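Local structure of OBody AM1L10 (Pyrobaculum aerophilum, 4GN3) at residues V70-D78 against S104-A112. The protein is an engineered OB-fold binding protein, an OBody, built on a nucleic-acid-binding OB domain and probably selected to recognise a chosen protein target. Residues are numbered along the deposited sequence; the frame is centred on the assembly and turned at random.
Sequences VFAELSRED and SEIWILNKA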
loop_
_atom_site.group_PDB
_atom_site.type_symbol
_atom_site.label_atom_id
_atom_site.label_comp_id
_atom_site.label_asym_id
_atom_site.label_seq_id
_atom_site.Cartn_x
_atom_site.Cartn_y
_atom_site.Cartn_z
ATOM N N VAL B 70 -2.082 -16.090 -6.929
ATOM C CA VAL B 70 -2.623 -16.612 -5.668
ATOM C C VAL B 70 -3.385 -15.526 -4.900
ATOM O O VAL B 70 -4.472 -15.780 -4.369
ATOM C CB VAL B 70 -1.540 -17.235 -4.756
ATOM C CG1 VAL B 70 -2.187 -17.814 -3.509
ATOM C CG2 VAL B 70 -0.767 -18.322 -5.488
ATOM N N PHE B 71 -2.825 -14.317 -4.852
ATOM C CA PHE B 71 -3.489 -13.205 -4.169
ATOM C C PHE B 71 -4.897 -12.967 -4.720
ATOM O O PHE B 71 -5.831 -12.731 -3.953
ATOM C CB PHE B 71 -2.666 -11.910 -4.238
ATOM C CG PHE B 71 -3.282 -10.767 -3.471
ATOM C CD1 PHE B 71 -2.916 -10.523 -2.152
ATOM C CD2 PHE B 71 -4.243 -9.954 -4.060
ATOM C CE1 PHE B 71 -3.495 -9.483 -1.441
ATOM C CE2 PHE B 71 -4.828 -8.915 -3.356
ATOM C CZ PHE B 71 -4.453 -8.681 -2.040
ATOM N N ALA B 72 -5.038 -13.034 -6.044
ATOM C CA ALA B 72 -6.333 -12.861 -6.719
ATOM C C ALA B 72 -7.392 -13.893 -6.289
ATOM O O ALA B 72 -8.588 -13.630 -6.392
ATOM C CB ALA B 72 -6.151 -12.882 -8.235
ATOM N N GLU B 73 -6.947 -15.051 -5.806
ATOM C CA GLU B 73 -7.850 -16.105 -5.323
ATOM C C GLU B 73 -8.294 -15.911 -3.871
ATOM O O GLU B 73 -9.223 -16.581 -3.411
ATOM C CB GLU B 73 -7.176 -17.472 -5.412
ATOM C CG GLU B 73 -6.794 -17.948 -6.799
ATOM C CD GLU B 73 -6.089 -19.291 -6.736
ATOM O OE1 GLU B 73 -6.745 -20.298 -6.380
ATOM O OE2 GLU B 73 -4.874 -19.337 -7.025
ATOM N N LEU B 74 -7.617 -15.018 -3.149
ATOM C CA LEU B 74 -7.813 -14.856 -1.706
ATOM C C LEU B 74 -9.121 -14.170 -1.320
ATOM O O LEU B 74 -9.543 -13.212 -1.967
ATOM C CB LEU B 74 -6.636 -14.076 -1.107
ATOM C CG LEU B 74 -5.514 -14.723 -0.289
ATOM C CD1 LEU B 74 -5.262 -16.187 -0.601
ATOM C CD2 LEU B 74 -4.231 -13.915 -0.438
ATOM N N SER B 75 -9.744 -14.678 -0.259
ATOM C CA SER B 75 -10.872 -14.029 0.409
ATOM C C SER B 75 -10.620 -13.991 1.914
ATOM O O SER B 75 -9.856 -14.801 2.446
ATOM C CB SER B 75 -12.171 -14.800 0.151
ATOM O OG SER B 75 -12.359 -15.029 -1.231
ATOM N N ARG B 76 -11.276 -13.064 2.604
ATOM C CA ARG B 76 -11.244 -13.044 4.064
ATOM C C ARG B 76 -11.700 -14.397 4.594
ATOM O O ARG B 76 -12.587 -15.029 4.016
ATOM C CB ARG B 76 -12.145 -11.944 4.619
ATOM C CG ARG B 76 -11.632 -10.534 4.375
ATOM C CD ARG B 76 -12.699 -9.505 4.719
ATOM N NE ARG B 76 -12.767 -9.216 6.153
ATOM C CZ ARG B 76 -12.335 -8.087 6.719
ATOM N NH1 ARG B 76 -11.792 -7.125 5.980
ATOM N NH2 ARG B 76 -12.449 -7.914 8.030
ATOM N N GLU B 77 -11.068 -14.833 5.679
ATOM C CA GLU B 77 -11.357 -16.114 6.336
ATOM C C GLU B 77 -10.747 -17.350 5.661
ATOM O O GLU B 77 -10.798 -18.445 6.234
ATOM C CB GLU B 77 -12.869 -16.304 6.591
ATOM C CG GLU B 77 -13.477 -15.288 7.548
ATOM C CD GLU B 77 -12.839 -15.311 8.928
ATOM O OE1 GLU B 77 -12.641 -14.228 9.503
ATOM O OE2 GLU B 77 -12.542 -16.408 9.445
ATOM N N ASP B 78 -10.171 -17.195 4.467
ATOM C CA ASP B 78 -9.412 -18.297 3.849
ATOM C C ASP B 78 -8.291 -18.745 4.784
ATOM O O ASP B 78 -7.670 -17.917 5.458
ATOM C CB ASP B 78 -8.804 -17.887 2.506
ATOM C CG ASP B 78 -9.821 -17.839 1.381
ATOM O OD1 ASP B 78 -11.004 -18.167 1.606
ATOM O OD2 ASP B 78 -9.431 -17.463 0.260
ATOM N N SER B 104 7.597 -15.778 -0.261
ATOM C CA SER B 104 8.032 -16.614 -1.378
ATOM C C SER B 104 6.973 -17.664 -1.717
ATOM O O SER B 104 6.891 -18.131 -2.853
ATOM C CB SER B 104 9.364 -17.289 -1.068
ATOM O OG SER B 104 9.264 -18.081 0.106
ATOM N N GLU B 105 6.167 -18.037 -0.729
ATOM C CA GLU B 105 5.110 -19.028 -0.934
ATOM C C GLU B 105 3.801 -18.581 -0.288
ATOM O O GLU B 105 3.793 -18.122 0.859
ATOM C CB GLU B 105 5.522 -20.385 -0.349
ATOM C CG GLU B 105 6.719 -21.050 -1.012
ATOM C CD GLU B 105 7.167 -22.314 -0.285
ATOM O OE1 GLU B 105 8.350 -22.690 -0.423
ATOM O OE2 GLU B 105 6.352 -22.926 0.442
ATOM N N ILE B 106 2.700 -18.712 -1.024
ATOM C CA ILE B 106 1.363 -18.531 -0.438
ATOM C C ILE B 106 0.504 -19.750 -0.784
ATOM O O ILE B 106 0.205 -19.982 -1.953
ATOM C CB ILE B 106 0.667 -17.231 -0.906
ATOM C CG1 ILE B 106 1.516 -15.994 -0.559
ATOM C CG2 ILE B 106 -0.720 -17.106 -0.277
ATOM C CD1 ILE B 106 0.927 -14.685 -1.057
ATOM N N TRP B 107 0.140 -20.527 0.235
ATOM C CA TRP B 107 -0.677 -21.735 0.063
ATOM C C TRP B 107 -2.051 -21.500 0.608
ATOM O O TRP B 107 -2.189 -21.019 1.731
ATOM C CB TRP B 107 -0.052 -22.912 0.809
ATOM C CG TRP B 107 1.335 -23.303 0.350
ATOM C CD1 TRP B 107 2.538 -22.657 0.620
ATOM C CD2 TRP B 107 1.705 -24.473 -0.457
ATOM N NE1 TRP B 107 3.593 -23.313 0.034
ATOM C CE2 TRP B 107 3.165 -24.415 -0.618
ATOM C CE3 TRP B 107 1.001 -25.523 -1.043
ATOM C CZ2 TRP B 107 3.864 -25.378 -1.340
ATOM C CZ3 TRP B 107 1.720 -26.486 -1.771
ATOM C CH2 TRP B 107 3.115 -26.412 -1.911
ATOM N N ILE B 108 -3.082 -21.836 -0.164
ATOM C CA ILE B 108 -4.457 -21.767 0.332
ATOM C C ILE B 108 -4.886 -23.178 0.729
ATOM O O ILE B 108 -5.002 -24.056 -0.121
ATOM C CB ILE B 108 -5.430 -21.185 -0.719
ATOM C CG1 ILE B 108 -4.969 -19.795 -1.175
ATOM C CG2 ILE B 108 -6.851 -21.125 -0.162
ATOM C CD1 ILE B 108 -5.679 -19.288 -2.413
ATOM N N LEU B 109 -5.096 -23.394 2.025
ATOM C CA LEU B 109 -5.432 -24.718 2.531
ATOM C C LEU B 109 -6.918 -25.007 2.400
ATOM O O LEU B 109 -7.306 -26.124 2.068
ATOM C CB LEU B 109 -4.950 -24.898 3.970
ATOM C CG LEU B 109 -3.432 -24.992 4.159
ATOM C CD1 LEU B 109 -3.112 -25.661 5.490
ATOM C CD2 LEU B 109 -2.739 -25.719 3.009
ATOM N N ASN B 110 -7.745 -24.000 2.661
ATOM C CA ASN B 110 -9.153 -24.057 2.277
ATOM C C ASN B 110 -9.798 -22.686 2.190
ATOM O O ASN B 110 -9.434 -21.761 2.926
ATOM C CB ASN B 110 -9.967 -24.980 3.192
ATOM C CG ASN B 110 -9.940 -24.542 4.634
ATOM O OD1 ASN B 110 -8.992 -24.834 5.363
ATOM N ND2 ASN B 110 -10.990 -23.847 5.062
ATOM N N LYS B 111 -10.754 -22.570 1.275
ATOM C CA LYS B 111 -11.505 -21.340 1.088
ATOM C C LYS B 111 -12.694 -21.322 2.044
ATOM O O LYS B 111 -13.251 -22.375 2.369
ATOM C CB LYS B 111 -11.939 -21.191 -0.374
ATOM C CG LYS B 111 -10.759 -21.138 -1.339
ATOM C CD LYS B 111 -11.147 -20.657 -2.728
ATOM C CE LYS B 111 -9.910 -20.476 -3.597
ATOM N NZ LYS B 111 -10.239 -20.019 -4.978
ATOM N N ALA B 112 -13.060 -20.126 2.505
ATOM C CA ALA B 112 -14.094 -19.953 3.532
ATOM C C ALA B 112 -15.469 -20.471 3.101
ATOM O O ALA B 112 -15.989 -20.087 2.052
ATOM C CB ALA B 112 -14.180 -18.493 3.948
#
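Asp-78 and Ala-112 share the one hydrogen bond between the segments: Ala-112 N reaches Asp-78 OD1 at 3.0 Å, nearly along the C-O axis and with 155° at the hydrogen. The other carboxylate oxygen, OD2, takes Ser-75 N at 2.9 Å from above the carboxylate plane, 65° out of it. Gripped at both oxygens, the carboxylate ties the type II turn Ser-75 to Asp-78 to the C-terminal tail; an alanine here would probably leave both backbone N-H groups without this acceptor and let the tail move more freely. Val-70, Leu-74, Ile-106 and Ile-108 form the apolar part. Ile-108 CD1 lies 3.6 Å from Leu-74 CD1 and also touches Glu-73 CB. A chi1 of -177° holds Val-70 CG1 anti to the backbone N, and this branch meets Ile-106 CG2 at 3.6 Å. The extended Lys-111 chain crosses Glu-73 at about a right angle and forms a long salt bridge, NZ 3.8 Å from Glu-73 OE1. Phe-71 and Leu-74 turn to Leu-34 and Val-43 on strands 24-36 and 40-46, and Ile-106 also touches Ile-82. The end of helix 65-73 thus packs against strand 105-110, which pairs antiparallel with strand 79-88 in the OB-fold sheet.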